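Side-chain contacts in 3-oxoadipate enol-lactonase (Burkholderia xenovorans, PDB 2XUA), which probably hydrolyses the enol-lactone of 3-oxoadipate to the open-chain keto acid, a step in the bacterial breakdown of catechol: residues I29-S34 / A47-H52; C97-G102 / D252-T257; V120-T125 / R226-A231; G234-E239 / V259-E264. One frame throughout, in Å; residues are numbered along the deposited sequence.

Interaction 1: residues I29-S34 / A47-H52; sequences IVLSNS and AALSKH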
loop_
_atom_site.group_PDB
_atom_site.type_symbol
_atom_site.label_atom_id
_atom_site.label_comp_id
_atom_site.label_asym_id
_atom_site.label_seq_id
_atom_site.Cartn_x
_atom_site.Cartn_y
_atom_site.Cartn_z
ATOM N N ILE B 29 14.350 -15.003 -3.663
ATOM C CA ILE B 29 14.656 -14.122 -2.518
ATOM C C ILE B 29 13.366 -13.916 -1.740
ATOM O O ILE B 29 12.295 -13.718 -2.370
ATOM C CB ILE B 29 15.396 -12.823 -2.884
ATOM C CG1 ILE B 29 15.792 -12.060 -1.612
ATOM C CG2 ILE B 29 14.555 -11.981 -3.858
ATOM C CD1 ILE B 29 16.475 -10.695 -1.945
ATOM N N VAL B 30 13.438 -14.020 -0.399
ATOM C CA VAL B 30 12.251 -13.776 0.451
ATOM C C VAL B 30 12.571 -12.506 1.201
ATOM O O VAL B 30 13.675 -12.350 1.692
ATOM C CB VAL B 30 12.068 -14.919 1.487
ATOM C CG1 VAL B 30 10.943 -14.593 2.528
ATOM C CG2 VAL B 30 11.800 -16.260 0.757
ATOM N N LEU B 31 11.623 -11.583 1.260
ATOM C CA LEU B 31 11.883 -10.302 1.969
ATOM C C LEU B 31 11.047 -10.406 3.248
ATOM O O LEU B 31 9.912 -10.886 3.176
ATOM C CB LEU B 31 11.349 -9.159 1.078
ATOM C CG LEU B 31 12.099 -9.069 -0.260
ATOM C CD1 LEU B 31 11.663 -7.804 -1.107
ATOM C CD2 LEU B 31 13.626 -9.044 -0.006
ATOM N N SER B 32 11.506 -9.842 4.364
ATOM C CA SER B 32 10.683 -9.877 5.562
ATOM C C SER B 32 10.618 -8.516 6.226
ATOM O O SER B 32 11.623 -7.837 6.337
ATOM C CB SER B 32 11.231 -10.980 6.499
ATOM O OG SER B 32 10.319 -11.108 7.591
ATOM N N ASN B 33 9.408 -8.074 6.564
ATOM C CA ASN B 33 9.090 -6.665 6.829
ATOM C C ASN B 33 9.433 -6.263 8.299
ATOM O O ASN B 33 9.658 -7.096 9.186
ATOM C CB ASN B 33 7.574 -6.400 6.730
ATOM C CG ASN B 33 6.929 -6.891 5.435
ATOM O OD1 ASN B 33 5.705 -7.057 5.365
ATOM N ND2 ASN B 33 7.725 -7.161 4.439
ATOM N N SER B 34 9.458 -4.963 8.508
ATOM C CA SER B 34 9.566 -4.365 9.859
ATOM C C SER B 34 8.243 -4.426 10.600
ATOM O O SER B 34 7.145 -4.408 9.978
ATOM C CB SER B 34 9.911 -2.878 9.670
ATOM O OG SER B 34 10.429 -2.356 10.920
ATOM N N ALA B 47 11.592 -4.096 -8.506
ATOM C CA ALA B 47 12.049 -4.025 -9.910
ATOM C C ALA B 47 13.470 -4.571 -10.080
ATOM O O ALA B 47 13.695 -5.458 -10.891
ATOM C CB ALA B 47 11.942 -2.585 -10.452
ATOM N N ALA B 48 14.433 -4.068 -9.310
ATOM C CA ALA B 48 15.787 -4.520 -9.408
ATOM C C ALA B 48 15.952 -5.975 -8.964
ATOM O O ALA B 48 16.765 -6.691 -9.527
ATOM C CB ALA B 48 16.768 -3.589 -8.620
ATOM N N LEU B 49 15.191 -6.430 -7.978
ATOM C CA LEU B 49 15.373 -7.792 -7.516
ATOM C C LEU B 49 14.759 -8.810 -8.474
ATOM O O LEU B 49 15.306 -9.869 -8.670
ATOM C CB LEU B 49 14.765 -7.972 -6.134
ATOM C CG LEU B 49 15.529 -7.364 -4.947
ATOM C CD1 LEU B 49 14.540 -7.505 -3.775
ATOM C CD2 LEU B 49 16.864 -8.101 -4.600
ATOM N N SER B 50 13.631 -8.443 -9.082
ATOM C CA SER B 50 12.952 -9.214 -10.141
ATOM C C SER B 50 13.780 -9.488 -11.327
ATOM O O SER B 50 13.398 -10.329 -12.116
ATOM C CB SER B 50 11.763 -8.382 -10.749
ATOM O OG SER B 50 10.756 -8.386 -9.785
ATOM N N LYS B 51 14.826 -8.690 -11.545
ATOM C CA LYS B 51 15.692 -8.901 -12.686
ATOM C C LYS B 51 16.569 -10.119 -12.446
ATOM O O LYS B 51 16.863 -10.867 -13.370
ATOM C CB LYS B 51 16.528 -7.692 -12.961
ATOM C CG LYS B 51 15.654 -6.518 -13.368
ATOM C CD LYS B 51 16.316 -5.633 -14.378
ATOM C CE LYS B 51 17.492 -4.852 -13.809
ATOM N NZ LYS B 51 17.694 -3.621 -14.633
ATOM N N HIS B 52 16.914 -10.335 -11.188
ATOM C CA HIS B 52 17.850 -11.383 -10.827
ATOM C C HIS B 52 17.253 -12.557 -10.112
ATOM O O HIS B 52 17.880 -13.564 -10.070
ATOM C CB HIS B 52 18.972 -10.765 -10.007
ATOM C CG HIS B 52 19.688 -9.691 -10.751
ATOM N ND1 HIS B 52 20.569 -9.965 -11.777
ATOM C CD2 HIS B 52 19.587 -8.336 -10.684
ATOM C CE1 HIS B 52 20.994 -8.820 -12.300
ATOM N NE2 HIS B 52 20.432 -7.819 -11.636
#
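Ile29 sends its CG1 branch anti to the backbone N (chi1 -174°) and CD1 carries on in the same line, an extended arm that stands out from the sheet toward Leu49. From the helix, Leu49 answers with CG anti to its carbonyl carbon (chi1 -74°), which brings both of its methyls to the strand. The two side chains cross at about a right angle: Ile29 CD1 lies 3.7 Å from Leu49 CD2 and 4.2 Å from Leu49 CD1, touching both branches. Leu31, two residues further on and on the same face of the strand, comes in differently, tip to tip, with Leu31 CD1 at 3.9 Å from Leu49 CD1. A single leucine of the helix is thus met by alternate residues of the strand. This is the packing within a beta-alpha-beta crossover of the alpha/beta hydrolase fold, in which helix 43-52 links the parallel neighbours 28-32 and 54-58. Val55 of the second strand touches both Ile29 and Leu49. Helix 251-263 joins the same buried apolar layer, setting Leu262 against Ile29 and Val259 against Leu49, while Leu31 also packs on Trp42 and Cys97. Beyond the end of the strand the chain reaches Ser34, which touches the bound laevulinic acid.

Interaction 2: residues C97-G102 / D252-T257; sequences CGLSMG and DAFTKT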
loop_
_atom_site.group_PDB
_atom_site.type_symbol
_atom_site.label_atom_id
_atom_site.label_comp_id
_atom_site.label_asym_id
_atom_site.label_seq_id
_atom_site.Cartn_x
_atom_site.Cartn_y
_atom_site.Cartn_z
ATOM N N CYS B 97 16.243 -11.343 2.865
ATOM C CA CYS B 97 16.550 -9.935 3.183
ATOM C C CYS B 97 15.430 -9.466 4.065
ATOM O O CYS B 97 14.259 -9.397 3.646
ATOM C CB CYS B 97 16.609 -9.070 1.903
ATOM S SG CYS B 97 16.900 -7.280 2.179
ATOM N N GLY B 98 15.789 -9.110 5.284
ATOM C CA GLY B 98 14.792 -8.735 6.291
ATOM C C GLY B 98 15.239 -7.460 6.935
ATOM O O GLY B 98 16.447 -7.226 7.053
ATOM N N LEU B 99 14.263 -6.627 7.273
ATOM C CA LEU B 99 14.534 -5.348 7.865
ATOM C C LEU B 99 13.942 -5.320 9.273
ATOM O O LEU B 99 12.806 -5.645 9.456
ATOM C CB LEU B 99 13.984 -4.195 7.023
ATOM C CG LEU B 99 14.530 -2.795 7.394
ATOM C CD1 LEU B 99 14.752 -1.916 6.159
ATOM C CD2 LEU B 99 13.689 -2.072 8.406
ATOM N N SER B 100 14.783 -4.905 10.238
ATOM C CA SER B 100 14.451 -4.885 11.671
ATOM C C SER B 100 13.986 -6.231 12.245
ATOM O O SER B 100 14.778 -7.155 12.228
ATOM C CB SER B 100 13.523 -3.703 12.063
ATOM O OG SER B 100 13.732 -3.515 13.482
HETATM N N MSE B 101 12.746 -6.371 12.732
HETATM C CA MSE B 101 12.269 -7.774 13.084
HETATM C C MSE B 101 12.403 -8.763 11.906
HETATM O O MSE B 101 12.560 -9.955 12.130
HETATM C CB MSE B 101 10.848 -7.817 13.574
HETATM C CG MSE B 101 9.860 -7.666 12.436
HETATM SE SE MSE B 101 8.099 -7.721 13.069
HETATM C CE MSE B 101 7.975 -9.610 13.706
ATOM N N GLY B 102 12.389 -8.250 10.662
ATOM C CA GLY B 102 12.674 -9.123 9.505
ATOM C C GLY B 102 14.114 -9.591 9.494
ATOM O O GLY B 102 14.404 -10.769 9.201
ATOM N N ASP B 252 17.885 3.793 -3.457
ATOM C CA ASP B 252 18.786 3.434 -4.516
ATOM C C ASP B 252 20.061 2.740 -4.054
ATOM O O ASP B 252 20.449 1.720 -4.649
ATOM C CB ASP B 252 19.048 4.633 -5.449
ATOM C CG ASP B 252 19.718 4.183 -6.747
ATOM O OD1 ASP B 252 20.954 4.109 -6.744
ATOM O OD2 ASP B 252 19.016 3.823 -7.716
ATOM N N ALA B 253 20.681 3.238 -2.981
ATOM C CA ALA B 253 21.902 2.664 -2.463
ATOM C C ALA B 253 21.618 1.356 -1.809
ATOM O O ALA B 253 22.426 0.420 -1.914
ATOM C CB ALA B 253 22.553 3.602 -1.461
ATOM N N PHE B 254 20.469 1.271 -1.113
ATOM C CA PHE B 254 20.074 0.026 -0.444
ATOM C C PHE B 254 19.898 -1.108 -1.484
ATOM O O PHE B 254 20.442 -2.219 -1.298
ATOM C CB PHE B 254 18.774 0.265 0.308
ATOM C CG PHE B 254 18.286 -0.938 1.068
ATOM C CD1 PHE B 254 18.419 -1.024 2.467
ATOM C CD2 PHE B 254 17.705 -2.005 0.377
ATOM C CE1 PHE B 254 17.937 -2.182 3.202
ATOM C CE2 PHE B 254 17.209 -3.150 1.102
ATOM C CZ PHE B 254 17.322 -3.236 2.499
ATOM N N THR B 255 19.115 -0.823 -2.520
ATOM C CA THR B 255 18.895 -1.745 -3.612
ATOM C C THR B 255 20.197 -2.250 -4.244
ATOM O O THR B 255 20.434 -3.464 -4.322
ATOM C CB THR B 255 17.910 -1.185 -4.662
ATOM O OG1 THR B 255 16.655 -0.876 -4.014
ATOM C CG2 THR B 255 17.654 -2.249 -5.699
ATOM N N LYS B 256 21.053 -1.326 -4.630
ATOM C CA LYS B 256 22.350 -1.649 -5.189
ATOM C C LYS B 256 23.155 -2.547 -4.264
ATOM O O LYS B 256 23.719 -3.567 -4.713
ATOM C CB LYS B 256 23.111 -0.340 -5.502
ATOM C CG LYS B 256 24.507 -0.495 -6.116
ATOM C CD LYS B 256 24.451 -0.898 -7.618
ATOM C CE LYS B 256 25.838 -1.161 -8.291
ATOM N NZ LYS B 256 26.894 -0.227 -7.802
ATOM N N THR B 257 23.228 -2.161 -2.981
ATOM C CA THR B 257 24.013 -2.930 -2.044
ATOM C C THR B 257 23.526 -4.377 -1.952
ATOM O O THR B 257 24.327 -5.301 -2.008
ATOM C CB THR B 257 23.982 -2.289 -0.639
ATOM O OG1 THR B 257 24.384 -0.901 -0.750
ATOM C CG2 THR B 257 24.930 -3.020 0.274
#
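Cys97 and Leu99 belong to the strand that runs into the probable nucleophile elbow, the GxSxG turn formed here by Gly98, Ser100 and Gly102, and both of them face Phe254 of helix 251-263. At its tip the elbow holds Ser100 in a strained backbone conformation (phi 55°, psi -116°), consistent with the nucleophile of an alpha/beta hydrolase, with His244 and Asp217 as the likely rest of a catalytic triad. The phenyl ring of Phe254 reaches in from the helix, its CG anti to the backbone N (chi1 -178°), and meets the strand with its far end. Cys97 SG lies 4.1 Å from Phe254 CZ in an oblique sulfur-aromatic contact, the sulfur being 5.3 Å from the ring centroid. Leu99 makes a looser approach, also oblique, with its CD1 at 4.4 Å from Phe254 CE1. Cys123 of the next strand and Leu240 of strand 236-240 pack on the same ring. Within the helix, Ala253 O accepts two bonds from Thr257, one from OG1 at 2.6 Å and one from the backbone N at 2.9 Å, which arrive from opposite faces of its carbonyl plane.

Interaction 3: residues V120-T125 / R226-A231; sequences VALCNT and RELAQA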
loop_
_atom_site.group_PDB
_atom_site.type_symbol
_atom_site.label_atom_id
_atom_site.label_comp_id
_atom_site.label_asym_id
_atom_site.label_seq_id
_atom_site.Cartn_x
_atom_site.Cartn_y
_atom_site.Cartn_z
ATOM N N VAL B 120 22.169 -14.038 3.239
ATOM C CA VAL B 120 21.223 -13.341 4.090
ATOM C C VAL B 120 21.618 -11.870 4.105
ATOM O O VAL B 120 22.793 -11.600 4.152
ATOM C CB VAL B 120 21.148 -14.031 5.478
ATOM C CG1 VAL B 120 22.263 -13.563 6.401
ATOM C CG2 VAL B 120 19.792 -13.893 6.109
ATOM N N ALA B 121 20.672 -10.922 3.947
ATOM C CA ALA B 121 20.952 -9.499 4.101
ATOM C C ALA B 121 20.173 -9.073 5.370
ATOM O O ALA B 121 18.941 -9.177 5.409
ATOM C CB ALA B 121 20.471 -8.669 2.867
ATOM N N LEU B 122 20.873 -8.579 6.391
ATOM C CA LEU B 122 20.215 -8.368 7.662
ATOM C C LEU B 122 20.211 -6.848 7.908
ATOM O O LEU B 122 21.242 -6.243 8.218
ATOM C CB LEU B 122 20.958 -9.122 8.770
ATOM C CG LEU B 122 21.117 -10.632 8.517
ATOM C CD1 LEU B 122 22.253 -11.166 9.427
ATOM C CD2 LEU B 122 19.838 -11.346 8.878
ATOM N N CYS B 123 19.045 -6.244 7.738
ATOM C CA CYS B 123 18.990 -4.792 7.522
ATOM C C CYS B 123 18.318 -4.056 8.694
ATOM O O CYS B 123 17.292 -4.490 9.208
ATOM C CB CYS B 123 18.247 -4.501 6.229
ATOM S SG CYS B 123 19.029 -5.341 4.785
ATOM N N ASN B 124 18.931 -2.948 9.109
ATOM C CA ASN B 124 18.451 -2.161 10.236
ATOM C C ASN B 124 18.002 -3.027 11.366
ATOM O O ASN B 124 16.911 -2.934 11.813
ATOM C CB ASN B 124 17.313 -1.222 9.756
ATOM C CG ASN B 124 17.815 -0.198 8.822
ATOM O OD1 ASN B 124 18.474 0.790 9.249
ATOM N ND2 ASN B 124 17.617 -0.430 7.523
ATOM N N THR B 125 18.893 -3.890 11.840
ATOM C CA THR B 125 18.485 -4.936 12.748
ATOM C C THR B 125 19.591 -5.197 13.803
ATOM O O THR B 125 20.592 -4.480 13.840
ATOM C CB THR B 125 18.104 -6.239 11.950
ATOM O OG1 THR B 125 17.442 -7.121 12.834
ATOM C CG2 THR B 125 19.331 -6.938 11.441
ATOM N N ARG B 226 27.486 -3.672 13.436
ATOM C CA ARG B 226 28.859 -4.191 13.595
ATOM C C ARG B 226 29.032 -5.448 14.477
ATOM O O ARG B 226 29.694 -6.402 14.065
ATOM C CB ARG B 226 29.779 -3.025 13.926
ATOM C CG ARG B 226 29.754 -1.930 12.799
ATOM C CD ARG B 226 30.766 -0.844 12.986
ATOM N NE ARG B 226 30.466 -0.049 14.185
ATOM C CZ ARG B 226 29.800 1.123 14.225
ATOM N NH1 ARG B 226 29.355 1.710 13.115
ATOM N NH2 ARG B 226 29.602 1.726 15.397
ATOM N N GLU B 227 28.428 -5.500 15.664
ATOM C CA GLU B 227 28.545 -6.704 16.492
ATOM C C GLU B 227 27.975 -7.895 15.724
ATOM O O GLU B 227 28.528 -9.003 15.755
ATOM C CB GLU B 227 27.756 -6.592 17.786
ATOM C CG GLU B 227 28.339 -5.693 18.835
ATOM C CD GLU B 227 27.307 -5.491 19.937
ATOM O OE1 GLU B 227 27.034 -6.515 20.612
ATOM O OE2 GLU B 227 26.736 -4.357 20.069
ATOM N N LEU B 228 26.834 -7.647 15.069
ATOM C CA LEU B 228 26.201 -8.700 14.313
ATOM C C LEU B 228 27.142 -9.179 13.217
ATOM O O LEU B 228 27.331 -10.384 13.072
ATOM C CB LEU B 228 24.839 -8.259 13.763
ATOM C CG LEU B 228 23.914 -9.370 13.257
ATOM C CD1 LEU B 228 22.514 -8.852 12.848
ATOM C CD2 LEU B 228 24.570 -9.861 12.052
ATOM N N ALA B 229 27.744 -8.249 12.480
ATOM C CA ALA B 229 28.573 -8.590 11.355
ATOM C C ALA B 229 29.820 -9.305 11.904
ATOM O O ALA B 229 30.412 -10.158 11.222
ATOM C CB ALA B 229 29.000 -7.332 10.584
ATOM N N GLN B 230 30.230 -8.956 13.121
ATOM C CA GLN B 230 31.490 -9.503 13.620
ATOM C C GLN B 230 31.259 -10.885 14.212
ATOM O O GLN B 230 32.170 -11.723 14.205
ATOM C CB GLN B 230 32.250 -8.480 14.508
ATOM C CG GLN B 230 32.917 -7.311 13.642
ATOM C CD GLN B 230 33.229 -5.913 14.393
ATOM O OE1 GLN B 230 33.149 -5.782 15.606
ATOM N NE2 GLN B 230 33.545 -4.875 13.596
ATOM N N ALA B 231 30.045 -11.152 14.687
ATOM C CA ALA B 231 29.720 -12.519 15.137
ATOM C C ALA B 231 29.724 -13.526 13.983
ATOM O O ALA B 231 29.924 -14.735 14.199
ATOM C CB ALA B 231 28.405 -12.557 15.802
#
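Leu122 and Leu228 form the tight part of this contact, two buried leucines crossing at about a right angle between strand 117-123 and helix 222-231. Leu122 CD1 comes to 3.7 Å from Leu228 CD2 and to 4.1 Å from Leu228 CD1, so one methyl of the strand touches both branches of the helix residue. Leu228 reaches this far because its CG lies anti to the backbone N (chi1 -165°), carrying its two methyls away from the helix axis and onto the sheet. Thr125 gives a thinner contact where the strand has already turned into a loop: its CG2 lies 4.0 Å from Leu228 CD1, the two side chains passing at a slant. The first torsion of Thr125 places CG2 between the backbone N and carbonyl carbon and turns OG1 elsewhere, to a hydrogen bond with Ser100 O at the probable nucleophile elbow. Away from the sheet the helix is open to solvent, with Glu227 and Gln230 exposed and taking no part. The whole is helix-on-sheet packing of the alpha/beta hydrolase fold. Val107 of helix 101-112 touches both leucines, Leu104 of that helix touches Thr125, and Val211 of strand 209-214 lies against Leu228, so helix 222-231 rests on the sheet beside helix 101-112.

Interaction 4: residues G234-E239 / V259-E264; sequences GARYVE and VDFLTE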
loop_
_atom_site.group_PDB
_atom_site.type_symbol
_atom_site.label_atom_id
_atom_site.label_comp_id
_atom_site.label_asym_id
_atom_site.label_seq_id
_atom_site.Cartn_x
_atom_site.Cartn_y
_atom_site.Cartn_z
ATOM N N GLY B 234 32.876 -14.263 8.003
ATOM C CA GLY B 234 32.813 -13.723 6.645
ATOM C C GLY B 234 31.690 -12.713 6.333
ATOM O O GLY B 234 31.589 -12.260 5.189
ATOM N N ALA B 235 30.869 -12.341 7.322
ATOM C CA ALA B 235 29.793 -11.334 7.122
ATOM C C ALA B 235 30.389 -10.016 6.681
ATOM O O ALA B 235 31.550 -9.740 6.951
ATOM C CB ALA B 235 29.003 -11.147 8.413
ATOM N N ARG B 236 29.636 -9.191 5.989
ATOM C CA ARG B 236 30.164 -7.895 5.642
ATOM C C ARG B 236 29.225 -6.802 6.143
ATOM O O ARG B 236 28.035 -7.053 6.252
ATOM C CB ARG B 236 30.330 -7.775 4.167
ATOM C CG ARG B 236 31.148 -6.518 3.821
ATOM C CD ARG B 236 30.669 -5.764 2.625
ATOM N NE ARG B 236 30.109 -6.631 1.593
ATOM C CZ ARG B 236 29.520 -6.157 0.505
ATOM N NH1 ARG B 236 29.457 -4.852 0.304
ATOM N NH2 ARG B 236 29.035 -6.986 -0.393
ATOM N N TYR B 237 29.752 -5.617 6.451
ATOM C CA TYR B 237 28.963 -4.533 7.090
ATOM C C TYR B 237 28.892 -3.316 6.143
ATOM O O TYR B 237 29.877 -2.935 5.593
ATOM C CB TYR B 237 29.531 -4.147 8.488
ATOM C CG TYR B 237 28.832 -2.941 9.084
ATOM C CD1 TYR B 237 27.615 -3.073 9.797
ATOM C CD2 TYR B 237 29.363 -1.662 8.909
ATOM C CE1 TYR B 237 26.959 -1.953 10.326
ATOM C CE2 TYR B 237 28.741 -0.542 9.437
ATOM C CZ TYR B 237 27.535 -0.675 10.128
ATOM O OH TYR B 237 26.951 0.471 10.631
ATOM N N VAL B 238 27.715 -2.750 5.942
ATOM C CA VAL B 238 27.559 -1.541 5.108
ATOM C C VAL B 238 26.606 -0.584 5.831
ATOM O O VAL B 238 25.546 -0.973 6.311
ATOM C CB VAL B 238 26.954 -1.834 3.670
ATOM C CG1 VAL B 238 26.702 -0.557 2.930
ATOM C CG2 VAL B 238 27.887 -2.671 2.796
ATOM N N GLU B 239 26.985 0.682 5.896
ATOM C CA GLU B 239 26.249 1.644 6.658
ATOM C C GLU B 239 25.754 2.705 5.687
ATOM O O GLU B 239 26.512 3.217 4.882
ATOM C CB GLU B 239 27.127 2.242 7.791
ATOM C CG GLU B 239 26.397 3.226 8.647
ATOM C CD GLU B 239 27.233 3.678 9.847
ATOM O OE1 GLU B 239 27.882 2.827 10.460
ATOM O OE2 GLU B 239 27.244 4.877 10.147
ATOM N N VAL B 259 21.583 -5.968 -4.101
ATOM C CA VAL B 259 21.690 -6.695 -5.378
ATOM C C VAL B 259 23.140 -7.178 -5.622
ATOM O O VAL B 259 23.344 -8.347 -5.969
ATOM C CB VAL B 259 21.035 -5.975 -6.544
ATOM C CG1 VAL B 259 21.297 -6.719 -7.939
ATOM C CG2 VAL B 259 19.500 -5.862 -6.311
ATOM N N ASP B 260 24.146 -6.313 -5.406
ATOM C CA ASP B 260 25.527 -6.679 -5.720
ATOM C C ASP B 260 25.965 -7.801 -4.789
ATOM O O ASP B 260 26.601 -8.771 -5.231
ATOM C CB ASP B 260 26.492 -5.479 -5.616
ATOM C CG ASP B 260 26.182 -4.355 -6.614
ATOM O OD1 ASP B 260 25.415 -4.498 -7.606
ATOM O OD2 ASP B 260 26.724 -3.270 -6.377
ATOM N N PHE B 261 25.580 -7.711 -3.511
ATOM C CA PHE B 261 25.904 -8.747 -2.526
ATOM C C PHE B 261 25.261 -10.083 -2.890
ATOM O O PHE B 261 25.892 -11.122 -2.787
ATOM C CB PHE B 261 25.515 -8.358 -1.069
ATOM C CG PHE B 261 25.579 -9.495 -0.103
ATOM C CD1 PHE B 261 26.813 -10.010 0.331
ATOM C CD2 PHE B 261 24.416 -10.110 0.343
ATOM C CE1 PHE B 261 26.861 -11.121 1.223
ATOM C CE2 PHE B 261 24.469 -11.228 1.221
ATOM C CZ PHE B 261 25.692 -11.713 1.658
ATOM N N LEU B 262 24.004 -10.075 -3.299
ATOM C CA LEU B 262 23.313 -11.361 -3.489
ATOM C C LEU B 262 23.659 -12.028 -4.825
ATOM O O LEU B 262 23.433 -13.246 -4.995
ATOM C CB LEU B 262 21.801 -11.244 -3.321
ATOM C CG LEU B 262 21.292 -10.916 -1.914
ATOM C CD1 LEU B 262 19.766 -10.684 -1.993
ATOM C CD2 LEU B 262 21.639 -11.973 -0.886
ATOM N N THR B 263 24.202 -11.252 -5.746
ATOM C CA THR B 263 24.575 -11.789 -7.050
ATOM C C THR B 263 26.098 -11.928 -7.231
ATOM O O THR B 263 26.495 -12.386 -8.279
ATOM C CB THR B 263 24.063 -10.926 -8.212
ATOM O OG1 THR B 263 24.606 -9.618 -8.077
ATOM C CG2 THR B 263 22.556 -10.843 -8.245
ATOM N N GLU B 264 26.924 -11.527 -6.246
ATOM C CA GLU B 264 28.411 -11.634 -6.299
ATOM C C GLU B 264 28.834 -12.998 -6.851
ATOM O O GLU B 264 28.490 -14.057 -6.271
ATOM C CB GLU B 264 29.019 -11.572 -4.875
ATOM C CG GLU B 264 29.382 -10.214 -4.252
ATOM C CD GLU B 264 29.460 -10.254 -2.684
ATOM O OE1 GLU B 264 29.128 -11.295 -2.055
ATOM O OE2 GLU B 264 29.849 -9.234 -2.074
#
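Arg236 and Glu264 form a salt bridge between an edge strand of the alpha/beta hydrolase sheet, 236-240, and the C-terminal end of segment 259-264. Arg236 NH2 stands 2.9 Å from Glu264 OE2, the guanidinium and carboxylate planes lying 30° apart, so the two groups are neither coplanar nor crossed. The same nitrogen reaches the rim of a buried aromatic ring: Arg236 NH2 is 3.8 Å from Phe261 CD1, at the ring edge and near its plane, with the guanidinium tilted 66° to the ring. This edge approach is ordinary packing and no cation-pi stack. The arginine chain is bent at its second and third torsions to bring NH2 here; it also touches a crystal neighbour, which may have a part in that shape.

Outward from this first shell, the other carboxylate oxygen, Glu264 OE1, is held in a salt bridge to Arg119, so the glutamate lies between two arginines and probably keeps its negative charge. Phe261, with CG anti to the backbone N, turns its ring to the sheet, where Pro208 and Leu210 pack on it. On the helix, Val259 O accepts from both Thr263 N (3.0 Å) and Thr263 OG1 (2.8 Å), the hydroxyl standing above the carbonyl plane and not on a lone pair. Along the strand, Tyr237 OH donates to Glu239 OE1 at 2.5 Å, meeting the carboxylate on its anti side and 27° out of its plane.

All four contacts pack helices or their ends on one sheet. Helix 251-263 is shared by interactions 2 and 4, whose centres are 11 Å apart, and it also meets interaction 1, where His52 CD2 lies 3.6 Å from Val259 CG1. Strands 28-32 and 94-99 tie interactions 1 and 2 together through Ser32 N and Cys97 O, 2.9 Å apart. Interaction 3 joins interaction 2 where Ser100 N lies 2.7 Å from Cys123 O. Its helix 222-231 leads into strand 236-240 of interaction 4, and Val120 O lies 3.4 Å from Phe261 CE2. Ser34 touches the laevulinic acid; the side chains of Leu99 and Thr125 are about 7 and 10 Å from it.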